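Local coordinates for protein LRIM1 (Anopheles gambiae, PDB 3O53), which forms a heterodimeric complex with the leucine-rich repeat protein APL1C that regulates complement-like immunity in the mosquito, at residues Leu226-Lys231 / Cys251-Asp256; Gln237-Phe242 / Gln265-Gln270; His241-Gly246 / Lys273-Gln278; Asn279-Thr284 / Gly292-Glu297. All coordinates share one frame; numbering follows the deposited sequence.

Contact 1: residues Leu226-Lys231 / Cys251-Asp256; sequences LVLIEK and CGTLRD
A buried threonine hydroxyl, held against a strand backbone, makes the polar centre of this helix-on-strand contact near the C-terminal end of the leucine-rich repeat domain, where the start of helix 251-259 lies on the short strand 228-229. Thr253 OG1 accepts the backbone N-H of Ile229, with N to OG1 at 2.8 Å and an almost straight angle of 173° at the hydrogen. The chi1 of -151° turns Thr253 CG2 into the crowded position between backbone N and carbonyl carbon, where the methyl touches the carbonyl oxygen of Val227, CG2 to O 3.5 Å. Leu228 angles one branch across the same threonine, its CD2 3.8 Å from Thr253 CB. A water joins the two backbones by donating to Ile229 O and to Thr253 O, each at 2.8 Å, adding a second link to the direct bond at Ile229 N. On the inner side, the end of Ile229 meets a methyl of Leu254, CD1 to CD2 4.0 Å. At the outer margin Lys231 CB packs on Asp256 CB at 4.2 Å, and the lysine ammonium and the carboxylate lie near each other without touching. Cys251 carries a disulfide to Cys296, and helix 303-310 packs against Leu228. Helices closing over the last repeats, with a disulfide at their base, are characteristic of the C-terminal capping region of an extracellular leucine-rich repeat solenoid.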
loop_
_atom_site.group_PDB
_atom_site.type_symbol
_atom_site.label_atom_id
_atom_site.label_comp_id
_atom_site.label_asym_id
_atom_site.label_seq_id
_atom_site.Cartn_x
_atom_site.Cartn_y
_atom_site.Cartn_z
ATOM N N LEU A 226 -6.179 19.387 3.330
ATOM C CA LEU A 226 -7.358 19.629 2.512
ATOM C C LEU A 226 -7.983 20.987 2.800
ATOM O O LEU A 226 -8.209 21.350 3.949
ATOM C CB LEU A 226 -8.407 18.540 2.744
ATOM C CG LEU A 226 -8.012 17.125 2.323
ATOM C CD1 LEU A 226 -9.114 16.149 2.710
ATOM C CD2 LEU A 226 -7.709 17.043 0.807
ATOM N N VAL A 227 -8.278 21.721 1.736
ATOM C CA VAL A 227 -9.000 22.981 1.842
ATOM C C VAL A 227 -10.406 22.815 1.261
ATOM O O VAL A 227 -11.380 23.336 1.802
ATOM C CB VAL A 227 -8.281 24.101 1.069
ATOM C CG1 VAL A 227 -8.954 25.434 1.336
ATOM C CG2 VAL A 227 -6.796 24.156 1.442
ATOM N N LEU A 228 -10.505 22.078 0.157
ATOM C CA LEU A 228 -11.769 21.907 -0.553
ATOM C C LEU A 228 -12.079 20.447 -0.849
ATOM O O LEU A 228 -11.176 19.624 -0.982
ATOM C CB LEU A 228 -11.741 22.663 -1.886
ATOM C CG LEU A 228 -11.559 24.175 -1.820
ATOM C CD1 LEU A 228 -11.616 24.774 -3.229
ATOM C CD2 LEU A 228 -12.617 24.790 -0.916
ATOM N N ILE A 229 -13.371 20.162 -0.982
ATOM C CA ILE A 229 -13.883 18.853 -1.374
ATOM C C ILE A 229 -14.790 19.044 -2.578
ATOM O O ILE A 229 -15.580 19.985 -2.613
ATOM C CB ILE A 229 -14.754 18.228 -0.254
ATOM C CG1 ILE A 229 -13.938 18.043 1.022
ATOM C CG2 ILE A 229 -15.353 16.888 -0.715
ATOM C CD1 ILE A 229 -14.769 17.594 2.242
ATOM N N GLU A 230 -14.690 18.149 -3.552
ATOM C CA GLU A 230 -15.545 18.193 -4.736
ATOM C C GLU A 230 -16.988 17.929 -4.316
ATOM O O GLU A 230 -17.292 16.870 -3.768
ATOM C CB GLU A 230 -15.082 17.147 -5.760
ATOM C CG GLU A 230 -16.049 16.923 -6.911
ATOM C CD GLU A 230 -16.342 18.205 -7.679
ATOM O OE1 GLU A 230 -15.391 18.813 -8.212
ATOM O OE2 GLU A 230 -17.519 18.603 -7.744
ATOM N N LYS A 231 -17.873 18.894 -4.560
ATOM C CA LYS A 231 -19.248 18.805 -4.074
ATOM C C LYS A 231 -20.041 17.689 -4.759
ATOM O O LYS A 231 -21.055 17.239 -4.240
ATOM C CB LYS A 231 -19.968 20.145 -4.269
ATOM C CG LYS A 231 -20.095 20.580 -5.725
ATOM C CD LYS A 231 -20.747 21.951 -5.855
ATOM C CE LYS A 231 -22.124 21.972 -5.213
ATOM N NZ LYS A 231 -22.857 23.235 -5.493
ATOM N N CYS A 251 -15.224 26.349 5.391
ATOM C CA CYS A 251 -16.542 25.941 5.872
ATOM C C CYS A 251 -17.510 25.681 4.728
ATOM O O CYS A 251 -18.244 24.694 4.741
ATOM C CB CYS A 251 -17.123 26.996 6.815
ATOM S SG CYS A 251 -16.324 27.018 8.427
ATOM N N GLY A 252 -17.507 26.560 3.734
ATOM C CA GLY A 252 -18.396 26.406 2.600
ATOM C C GLY A 252 -18.258 25.047 1.942
ATOM O O GLY A 252 -19.241 24.483 1.467
ATOM N N THR A 253 -17.044 24.505 1.902
ATOM C CA THR A 253 -16.843 23.250 1.192
ATOM C C THR A 253 -17.495 22.100 1.966
ATOM O O THR A 253 -18.061 21.182 1.373
ATOM C CB THR A 253 -15.353 22.973 0.923
ATOM O OG1 THR A 253 -15.220 22.187 -0.268
ATOM C CG2 THR A 253 -14.697 22.242 2.107
ATOM N N LEU A 254 -17.433 22.159 3.292
ATOM C CA LEU A 254 -18.105 21.160 4.116
ATOM C C LEU A 254 -19.626 21.292 3.996
ATOM O O LEU A 254 -20.329 20.301 3.825
ATOM C CB LEU A 254 -17.672 21.286 5.576
ATOM C CG LEU A 254 -16.200 20.952 5.835
ATOM C CD1 LEU A 254 -15.806 21.336 7.240
ATOM C CD2 LEU A 254 -15.937 19.467 5.587
ATOM N N ARG A 255 -20.140 22.513 4.069
ATOM C CA ARG A 255 -21.579 22.706 3.933
ATOM C C ARG A 255 -22.066 22.131 2.601
ATOM O O ARG A 255 -23.044 21.394 2.566
ATOM C CB ARG A 255 -21.952 24.184 4.042
ATOM C CG ARG A 255 -23.457 24.451 3.964
ATOM C CD ARG A 255 -23.762 25.939 4.049
ATOM N NE ARG A 255 -22.785 26.737 3.312
ATOM C CZ ARG A 255 -22.728 26.821 1.986
ATOM N NH1 ARG A 255 -23.592 26.152 1.234
ATOM N NH2 ARG A 255 -21.801 27.574 1.408
ATOM N N ASP A 256 -21.374 22.458 1.511
ATOM C CA ASP A 256 -21.752 21.967 0.185
ATOM C C ASP A 256 -21.726 20.441 0.090
ATOM O O ASP A 256 -22.684 19.825 -0.377
ATOM C CB ASP A 256 -20.838 22.558 -0.895
ATOM C CG ASP A 256 -21.060 24.050 -1.103
ATOM O OD1 ASP A 256 -22.091 24.568 -0.631
ATOM O OD2 ASP A 256 -20.208 24.707 -1.738
HETATM O O HOH W 1 -17.939 20.913 -1.414
#

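Contact 2: residues Gln237-Phe242 / Gln265-Gln270; sequences QNLEHF and QTVAKQ
Val267 has CG1 anti to its backbone N (chi1 172°) and CG2 anti to its carbonyl carbon, which spreads the two methyls over the chain leading into strand 241-243. Phe242, with chi1 of -173°, swings its ring away from Val267 and leaves CB to meet the valine, CB to CG1 3.8 Å. The same CG1 rests on the peptide that joins Glu240 to His241, 3.6 Å from Glu240 C, while CG2 lies 3.8 Å from the carbonyl oxygen of Leu239. One valine therefore touches four successive residues, mostly through their backbone. The isobutyl group of Leu239 crosses it obliquely, CG to CG1 4.2 Å. Ala268, one residue further along helix 262-276, sets its methyl 4.0 Å from CD2 of the Phe242 ring, and its small size is consistent with the close approach, 5.2 Å between the CA atoms of Phe242 and Ala268. No direct hydrogen bond links the two segments; a water bridges them instead, donating to Phe242 O at 2.7 Å and to Ala268 O at 2.8 Å. Beyond the pair, Thr271 bonds to Phe242 N, and Ile219, Phe257 and Tyr294 also pack on the phenylalanine. Strand 241-243 is the last in the run of parallel strands that begins at 11-15, and the apolar face of an amphipathic helix laid over this terminal strand is the arrangement of a C-terminal cap, which shields the open end of a leucine-rich repeat solenoid.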
loop_
_atom_site.group_PDB
_atom_site.type_symbol
_atom_site.label_atom_id
_atom_site.label_comp_id
_atom_site.label_asym_id
_atom_site.label_seq_id
_atom_site.Cartn_x
_atom_site.Cartn_y
_atom_site.Cartn_z
ATOM N N GLN A 237 -24.030 3.516 1.102
ATOM C CA GLN A 237 -24.444 3.085 2.432
ATOM C C GLN A 237 -23.434 2.136 3.064
ATOM O O GLN A 237 -23.550 1.805 4.238
ATOM C CB GLN A 237 -25.813 2.403 2.378
ATOM C CG GLN A 237 -26.966 3.315 2.758
ATOM C CD GLN A 237 -28.175 2.547 3.250
ATOM O OE1 GLN A 237 -28.101 1.344 3.500
ATOM N NE2 GLN A 237 -29.296 3.241 3.397
ATOM N N ASN A 238 -22.460 1.682 2.278
ATOM C CA ASN A 238 -21.392 0.828 2.791
ATOM C C ASN A 238 -20.503 1.564 3.781
ATOM O O ASN A 238 -19.888 0.958 4.653
ATOM C CB ASN A 238 -20.514 0.328 1.645
ATOM C CG ASN A 238 -21.220 -0.671 0.769
ATOM O OD1 ASN A 238 -22.157 -1.336 1.201
ATOM N ND2 ASN A 238 -20.768 -0.791 -0.475
ATOM N N LEU A 239 -20.424 2.877 3.626
ATOM C CA LEU A 239 -19.488 3.685 4.390
ATOM C C LEU A 239 -19.752 3.584 5.896
ATOM O O LEU A 239 -20.847 3.883 6.354
ATOM C CB LEU A 239 -19.589 5.137 3.924
ATOM C CG LEU A 239 -18.555 6.123 4.467
ATOM C CD1 LEU A 239 -17.191 5.879 3.820
ATOM C CD2 LEU A 239 -19.018 7.558 4.230
ATOM N N GLU A 240 -18.747 3.154 6.659
ATOM C CA GLU A 240 -18.858 3.058 8.122
ATOM C C GLU A 240 -17.779 3.878 8.843
ATOM O O GLU A 240 -17.878 4.126 10.038
ATOM C CB GLU A 240 -18.723 1.606 8.568
ATOM C CG GLU A 240 -19.687 0.642 7.909
ATOM C CD GLU A 240 -19.409 -0.805 8.296
ATOM O OE1 GLU A 240 -18.409 -1.051 9.008
ATOM O OE2 GLU A 240 -20.187 -1.695 7.886
ATOM N N HIS A 241 -16.736 4.280 8.123
ATOM C CA HIS A 241 -15.607 4.971 8.745
ATOM C C HIS A 241 -15.113 6.031 7.769
ATOM O O HIS A 241 -14.746 5.726 6.634
ATOM C CB HIS A 241 -14.498 3.966 9.106
ATOM C CG HIS A 241 -13.262 4.592 9.685
ATOM N ND1 HIS A 241 -12.921 4.477 11.017
ATOM C CD2 HIS A 241 -12.276 5.324 9.109
ATOM C CE1 HIS A 241 -11.781 5.110 11.240
ATOM N NE2 HIS A 241 -11.372 5.639 10.099
ATOM N N PHE A 242 -15.144 7.283 8.205
ATOM C CA PHE A 242 -14.873 8.406 7.334
ATOM C C PHE A 242 -14.097 9.428 8.152
ATOM O O PHE A 242 -14.659 10.083 9.027
ATOM C CB PHE A 242 -16.202 8.981 6.826
ATOM C CG PHE A 242 -16.060 10.059 5.783
ATOM C CD1 PHE A 242 -15.945 9.737 4.441
ATOM C CD2 PHE A 242 -16.083 11.396 6.146
ATOM C CE1 PHE A 242 -15.837 10.735 3.484
ATOM C CE2 PHE A 242 -15.981 12.395 5.198
ATOM C CZ PHE A 242 -15.859 12.073 3.866
ATOM N N GLN A 265 -22.130 12.830 6.801
ATOM C CA GLN A 265 -21.876 13.754 7.900
ATOM C C GLN A 265 -22.021 13.023 9.231
ATOM O O GLN A 265 -21.277 13.276 10.180
ATOM C CB GLN A 265 -22.832 14.946 7.855
ATOM C CG GLN A 265 -22.558 15.968 8.949
ATOM C CD GLN A 265 -23.469 17.178 8.875
ATOM O OE1 GLN A 265 -23.947 17.545 7.803
ATOM N NE2 GLN A 265 -23.705 17.812 10.020
ATOM N N THR A 266 -22.991 12.116 9.284
ATOM C CA THR A 266 -23.265 11.332 10.478
ATOM C C THR A 266 -22.153 10.317 10.723
ATOM O O THR A 266 -21.737 10.093 11.861
ATOM C CB THR A 266 -24.601 10.591 10.325
ATOM O OG1 THR A 266 -25.651 11.556 10.191
ATOM C CG2 THR A 266 -24.870 9.677 11.524
ATOM N N VAL A 267 -21.666 9.712 9.644
ATOM C CA VAL A 267 -20.574 8.753 9.741
ATOM C C VAL A 267 -19.301 9.454 10.214
ATOM O O VAL A 267 -18.541 8.900 10.992
ATOM C CB VAL A 267 -20.317 8.040 8.397
ATOM C CG1 VAL A 267 -19.054 7.186 8.476
ATOM C CG2 VAL A 267 -21.520 7.185 8.007
ATOM N N ALA A 268 -19.093 10.679 9.756
ATOM C CA ALA A 268 -17.934 11.474 10.152
ATOM C C ALA A 268 -17.957 11.733 11.654
ATOM O O ALA A 268 -16.946 11.588 12.337
ATOM C CB ALA A 268 -17.926 12.793 9.409
ATOM N N LYS A 269 -19.110 12.139 12.172
ATOM C CA LYS A 269 -19.220 12.390 13.601
ATOM C C LYS A 269 -18.964 11.113 14.399
ATOM O O LYS A 269 -18.211 11.125 15.368
ATOM C CB LYS A 269 -20.596 12.958 13.948
ATOM C CG LYS A 269 -20.820 13.142 15.439
ATOM C CD LYS A 269 -22.303 13.301 15.756
ATOM C CE LYS A 269 -23.092 12.038 15.413
ATOM N NZ LYS A 269 -24.556 12.199 15.637
ATOM N N GLN A 270 -19.600 10.017 14.007
ATOM C CA GLN A 270 -19.424 8.751 14.714
ATOM C C GLN A 270 -17.969 8.304 14.682
ATOM O O GLN A 270 -17.448 7.753 15.652
ATOM C CB GLN A 270 -20.299 7.659 14.096
ATOM C CG GLN A 270 -21.775 7.808 14.417
ATOM C CD GLN A 270 -22.636 6.826 13.654
ATOM O OE1 GLN A 270 -22.305 6.428 12.537
ATOM N NE2 GLN A 270 -23.751 6.433 14.252
HETATM O O HOH W 2 -14.400 11.744 11.133
#

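Contact 3: residues His241-Gly246 / Lys273-Gln278; sequences HFDLRG and KKLTGQ
Asp243 OD1 is gripped by two donors of Arg245, which brings the guanidinium to where helix 262-276 can pack on it. The backbone N of Arg245 reaches this oxygen at 3.1 Å, closing an Asx turn, and Arg245 NE reaches it at 3.0 Å from the opposite face of the carboxylate plane. Arg245 NH2 completes the side-on salt bridge on the syn lone pair of OD2, with OD2 2.9 Å from NH2 and 10° out of the guanidinium plane. A bend at chi3 (-59°) folds the arginine back for this grip, and the carboxylate fixes the rotation of the flat group. Leu275 comes down over one face of the guanidinium, its CD1 3.5 Å from NH2, and the same methyl lies 3.6 Å from Asp243 OD2. The Arg245 and Thr276 side chains run towards each other, Thr276 CG2 ending 3.4 Å from Arg245 NH1. At the start of the strand, His241 ND1 accepts the direct hydrogen bond between the segments from Lys274 NZ, 3.0 Å away and in the imidazole plane. Outside the pair, Trp218 stacks on the His241 ring, and Arg222 NE comes close to Arg245 NH2. With ND1 accepting from an ammonium, the imidazole is probably neutral, its proton on NE2, and the C-terminal end of the helix is joined to the strand by a polar bond and by aliphatic groups laid on a charged pair.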
loop_
_atom_site.group_PDB
_atom_site.type_symbol
_atom_site.label_atom_id
_atom_site.label_comp_id
_atom_site.label_asym_id
_atom_site.label_seq_id
_atom_site.Cartn_x
_atom_site.Cartn_y
_atom_site.Cartn_z
ATOM N N HIS A 241 -16.736 4.280 8.123
ATOM C CA HIS A 241 -15.607 4.971 8.745
ATOM C C HIS A 241 -15.113 6.031 7.769
ATOM O O HIS A 241 -14.746 5.726 6.634
ATOM C CB HIS A 241 -14.498 3.966 9.106
ATOM C CG HIS A 241 -13.262 4.592 9.685
ATOM N ND1 HIS A 241 -12.921 4.477 11.017
ATOM C CD2 HIS A 241 -12.276 5.324 9.109
ATOM C CE1 HIS A 241 -11.781 5.110 11.240
ATOM N NE2 HIS A 241 -11.372 5.639 10.099
ATOM N N PHE A 242 -15.144 7.283 8.205
ATOM C CA PHE A 242 -14.873 8.406 7.334
ATOM C C PHE A 242 -14.097 9.428 8.152
ATOM O O PHE A 242 -14.659 10.083 9.027
ATOM C CB PHE A 242 -16.202 8.981 6.826
ATOM C CG PHE A 242 -16.060 10.059 5.783
ATOM C CD1 PHE A 242 -15.945 9.737 4.441
ATOM C CD2 PHE A 242 -16.083 11.396 6.146
ATOM C CE1 PHE A 242 -15.837 10.735 3.484
ATOM C CE2 PHE A 242 -15.981 12.395 5.198
ATOM C CZ PHE A 242 -15.859 12.073 3.866
ATOM N N ASP A 243 -12.803 9.567 7.866
ATOM C CA ASP A 243 -11.922 10.365 8.722
ATOM C C ASP A 243 -11.195 11.464 7.939
ATOM O O ASP A 243 -10.226 11.191 7.227
ATOM C CB ASP A 243 -10.901 9.441 9.387
ATOM C CG ASP A 243 -10.121 10.117 10.492
ATOM O OD1 ASP A 243 -10.243 11.346 10.640
ATOM O OD2 ASP A 243 -9.368 9.412 11.206
ATOM N N LEU A 244 -11.662 12.701 8.098
ATOM C CA LEU A 244 -11.039 13.867 7.476
ATOM C C LEU A 244 -10.500 14.820 8.532
ATOM O O LEU A 244 -10.407 16.025 8.296
ATOM C CB LEU A 244 -12.051 14.626 6.620
ATOM C CG LEU A 244 -12.759 13.855 5.521
ATOM C CD1 LEU A 244 -13.606 14.802 4.688
ATOM C CD2 LEU A 244 -11.756 13.117 4.649
ATOM N N ARG A 245 -10.186 14.291 9.712
ATOM C CA ARG A 245 -9.618 15.104 10.775
ATOM C C ARG A 245 -8.266 15.662 10.340
ATOM O O ARG A 245 -7.626 15.100 9.462
ATOM C CB ARG A 245 -9.421 14.263 12.037
ATOM C CG ARG A 245 -10.700 13.880 12.758
ATOM C CD ARG A 245 -10.353 13.032 13.958
ATOM N NE ARG A 245 -9.625 11.832 13.545
ATOM C CZ ARG A 245 -8.830 11.113 14.330
ATOM N NH1 ARG A 245 -8.629 11.459 15.595
ATOM N NH2 ARG A 245 -8.227 10.040 13.839
ATOM N N GLY A 246 -7.849 16.771 10.948
ATOM C CA GLY A 246 -6.501 17.282 10.781
ATOM C C GLY A 246 -6.233 18.053 9.495
ATOM O O GLY A 246 -5.087 18.201 9.091
ATOM N N LYS A 273 -16.049 10.363 17.178
ATOM C CA LYS A 273 -16.413 9.916 18.524
ATOM C C LYS A 273 -15.686 8.623 18.884
ATOM O O LYS A 273 -15.076 8.509 19.943
ATOM C CB LYS A 273 -17.922 9.693 18.651
ATOM C CG LYS A 273 -18.360 9.517 20.098
ATOM C CD LYS A 273 -19.819 9.114 20.210
ATOM C CE LYS A 273 -20.210 8.890 21.667
ATOM N NZ LYS A 273 -21.570 8.303 21.815
ATOM N N LYS A 274 -15.762 7.645 17.992
ATOM C CA LYS A 274 -15.145 6.345 18.215
ATOM C C LYS A 274 -13.636 6.459 18.483
ATOM O O LYS A 274 -13.088 5.718 19.308
ATOM C CB LYS A 274 -15.407 5.443 17.001
ATOM C CG LYS A 274 -14.477 4.258 16.876
ATOM C CD LYS A 274 -14.796 3.429 15.633
ATOM C CE LYS A 274 -14.156 4.008 14.361
ATOM N NZ LYS A 274 -14.364 3.098 13.192
ATOM N N LEU A 275 -12.968 7.389 17.801
ATOM C CA LEU A 275 -11.508 7.464 17.861
ATOM C C LEU A 275 -10.966 8.371 18.972
ATOM O O LEU A 275 -9.834 8.201 19.405
ATOM C CB LEU A 275 -10.941 7.913 16.502
ATOM C CG LEU A 275 -11.189 6.939 15.344
ATOM C CD1 LEU A 275 -10.710 7.516 14.014
ATOM C CD2 LEU A 275 -10.527 5.584 15.615
ATOM N N THR A 276 -11.757 9.332 19.437
ATOM C CA THR A 276 -11.256 10.294 20.424
ATOM C C THR A 276 -12.154 10.463 21.649
ATOM O O THR A 276 -11.750 11.067 22.639
ATOM C CB THR A 276 -11.099 11.687 19.821
ATOM O OG1 THR A 276 -12.397 12.218 19.512
ATOM C CG2 THR A 276 -10.223 11.637 18.568
ATOM N N GLY A 277 -13.372 9.946 21.562
ATOM C CA GLY A 277 -14.349 10.101 22.623
ATOM C C GLY A 277 -15.021 11.459 22.573
ATOM O O GLY A 277 -15.708 11.848 23.511
ATOM N N GLN A 278 -14.821 12.184 21.476
ATOM C CA GLN A 278 -15.423 13.504 21.313
ATOM C C GLN A 278 -16.243 13.571 20.028
ATOM O O GLN A 278 -15.937 12.881 19.062
ATOM C CB GLN A 278 -14.343 14.583 21.309
ATOM C CG GLN A 278 -13.578 14.675 22.617
ATOM C CD GLN A 278 -12.988 16.046 22.847
ATOM O OE1 GLN A 278 -13.060 16.919 21.982
ATOM N NE2 GLN A 278 -12.404 16.249 24.021
#

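Contact 4: residues Asn279-Thr284 / Gly292-Glu297; sequences NEEECT and GAYCCE
Segments 279-284 and 292-297 run side by side in the same direction, with CA atoms 4.1 Å apart at Glu280 and Ala293, and one direct backbone bond joins them, Glu281 N to Ala293 O at 3.1 Å, nearly straight and in the carbonyl plane. This is the disulfide-bonded loop of the C-terminal cap of the leucine-rich repeat domain, in which residues 279-284, without regular structure, cover the strand 294-296 of a two-stranded antiparallel sheet. Glu281 carries the second polar link. With chi1 of 62° its CG stands between the backbone N and the carbonyl carbon, and the chain then extends across to the other segment, where OE2 accepts from Cys295 N at 2.8 Å on its anti side, 18° out of the carboxylate plane. The same oxygen sits at the edge of the Tyr294 ring, 3.7 Å from CD1, and the other, OE1, bonds to Gly246 N, so the carboxylate is held from both ends and couples the cap to the turn after the last strand of the solenoid. Tyr294 itself points to the interior, where its hydroxyl bonds to Leu244 N, and Leu254, Phe258 and Ala268 of helices 251-259 and 262-276 pack on the side chain. At the N-terminal end of both segments, a water donates to Glu280 OE1 and to Gly292 O, each at 2.7 Å. The covalent tie is Cys283 to Cys295, with SG to SG 2.0 Å and a chi3 of -105°, and Glu281 CG lies 3.5 Å from the sulfur of Cys295.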
loop_
_atom_site.group_PDB
_atom_site.type_symbol
_atom_site.label_atom_id
_atom_site.label_comp_id
_atom_site.label_asym_id
_atom_site.label_seq_id
_atom_site.Cartn_x
_atom_site.Cartn_y
_atom_site.Cartn_z
ATOM N N ASN A 279 -17.288 14.394 20.019
ATOM C CA ASN A 279 -18.143 14.501 18.842
ATOM C C ASN A 279 -17.626 15.486 17.784
ATOM O O ASN A 279 -18.206 15.590 16.709
ATOM C CB ASN A 279 -19.564 14.880 19.247
ATOM C CG ASN A 279 -20.262 13.780 20.029
ATOM O OD1 ASN A 279 -20.583 13.950 21.202
ATOM N ND2 ASN A 279 -20.489 12.644 19.385
ATOM N N GLU A 280 -16.560 16.216 18.098
ATOM C CA GLU A 280 -15.918 17.090 17.121
ATOM C C GLU A 280 -14.418 17.082 17.380
ATOM O O GLU A 280 -13.982 16.820 18.498
ATOM C CB GLU A 280 -16.477 18.520 17.192
ATOM C CG GLU A 280 -16.030 19.339 18.407
ATOM C CD GLU A 280 -16.744 20.689 18.515
ATOM O OE1 GLU A 280 -17.663 20.967 17.702
ATOM O OE2 GLU A 280 -16.374 21.477 19.416
ATOM N N GLU A 281 -13.629 17.340 16.344
ATOM C CA GLU A 281 -12.184 17.361 16.500
ATOM C C GLU A 281 -11.784 18.655 17.176
ATOM O O GLU A 281 -12.464 19.666 17.046
ATOM C CB GLU A 281 -11.480 17.237 15.137
ATOM C CG GLU A 281 -11.770 18.375 14.172
ATOM C CD GLU A 281 -10.861 18.359 12.937
ATOM O OE1 GLU A 281 -9.760 17.774 12.986
ATOM O OE2 GLU A 281 -11.256 18.943 11.916
ATOM N N GLU A 282 -10.675 18.625 17.898
ATOM C CA GLU A 282 -10.137 19.830 18.508
ATOM C C GLU A 282 -9.401 20.647 17.447
ATOM O O GLU A 282 -8.570 20.115 16.719
ATOM C CB GLU A 282 -9.176 19.461 19.638
ATOM C CG GLU A 282 -8.650 20.652 20.409
ATOM C CD GLU A 282 -9.649 21.170 21.425
ATOM O OE1 GLU A 282 -10.836 20.783 21.348
ATOM O OE2 GLU A 282 -9.245 21.962 22.304
ATOM N N CYS A 283 -9.719 21.933 17.352
ATOM C CA CYS A 283 -9.054 22.813 16.400
ATOM C C CYS A 283 -7.789 23.380 17.018
ATOM O O CYS A 283 -7.687 23.505 18.238
ATOM C CB CYS A 283 -9.964 23.967 15.995
ATOM S SG CYS A 283 -11.572 23.452 15.441
ATOM N N THR A 284 -6.832 23.729 16.167
ATOM C CA THR A 284 -5.567 24.285 16.619
ATOM C C THR A 284 -5.703 25.782 16.888
ATOM O O THR A 284 -5.094 26.311 17.817
ATOM C CB THR A 284 -4.467 24.053 15.575
ATOM O OG1 THR A 284 -4.843 24.670 14.338
ATOM C CG2 THR A 284 -4.245 22.559 15.351
ATOM N N GLY A 292 -20.198 20.438 11.227
ATOM C CA GLY A 292 -20.259 19.074 11.691
ATOM C C GLY A 292 -19.026 18.828 12.529
ATOM O O GLY A 292 -18.567 19.702 13.264
ATOM N N ALA A 293 -18.451 17.649 12.384
ATOM C CA ALA A 293 -17.363 17.245 13.251
ATOM C C ALA A 293 -16.035 17.942 12.931
ATOM O O ALA A 293 -15.118 17.911 13.743
ATOM C CB ALA A 293 -17.195 15.737 13.194
ATOM N N TYR A 294 -15.914 18.575 11.773
ATOM C CA TYR A 294 -14.604 19.089 11.376
ATOM C C TYR A 294 -14.424 20.599 11.553
ATOM O O TYR A 294 -15.344 21.372 11.340
ATOM C CB TYR A 294 -14.315 18.692 9.938
ATOM C CG TYR A 294 -14.333 17.197 9.727
ATOM C CD1 TYR A 294 -13.537 16.347 10.493
ATOM C CD2 TYR A 294 -15.137 16.637 8.750
ATOM C CE1 TYR A 294 -13.561 14.967 10.288
ATOM C CE2 TYR A 294 -15.160 15.282 8.534
ATOM C CZ TYR A 294 -14.379 14.454 9.297
ATOM O OH TYR A 294 -14.431 13.103 9.037
ATOM N N CYS A 295 -13.227 20.998 11.962
ATOM C CA CYS A 295 -12.870 22.401 12.052
ATOM C C CYS A 295 -12.955 22.995 10.666
ATOM O O CYS A 295 -12.773 22.298 9.675
ATOM C CB CYS A 295 -11.444 22.564 12.584
ATOM S SG CYS A 295 -11.203 21.841 14.238
ATOM N N CYS A 296 -13.226 24.287 10.588
ATOM C CA CYS A 296 -13.211 24.949 9.298
ATOM C C CYS A 296 -13.055 26.454 9.465
ATOM O O CYS A 296 -13.331 26.994 10.531
ATOM C CB CYS A 296 -14.480 24.619 8.514
ATOM S SG CYS A 296 -16.004 25.185 9.286
ATOM N N GLU A 297 -12.594 27.111 8.404
ATOM C CA GLU A 297 -12.391 28.551 8.401
ATOM C C GLU A 297 -13.121 29.104 7.193
ATOM O O GLU A 297 -13.237 28.428 6.173
ATOM C CB GLU A 297 -10.896 28.873 8.312
ATOM C CG GLU A 297 -10.566 30.357 8.232
ATOM C CD GLU A 297 -10.494 31.020 9.596
ATOM O OE1 GLU A 297 -9.467 30.849 10.289
ATOM O OE2 GLU A 297 -11.454 31.727 9.971
HETATM O O HOH W 3 -19.338 20.184 15.790
#

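All four contacts lie at the C-terminal end of the solenoid, on the same side of the chain's centre. Contacts 2 and 3, with centres 10 Å apart, share His241 and Phe242 and take successive parts of helix 262-276 as it crosses strand 241-243. Contact 4 lies 10 Å from contact 3 between centres and meets it through Tyr294 OH and Leu244 N, 3.0 Å apart; that hydroxyl also reaches Ala268 CB of contact 2 at 3.5 Å. Contact 1, about 13 Å from contact 4 between centres, is joined to it by the Cys251-Cys296 disulfide. Contacts 1 and 2 do not touch, yet Ile229 CD1 of contact 1 packs on Leu244 CD1 of contact 3 at 3.9 Å.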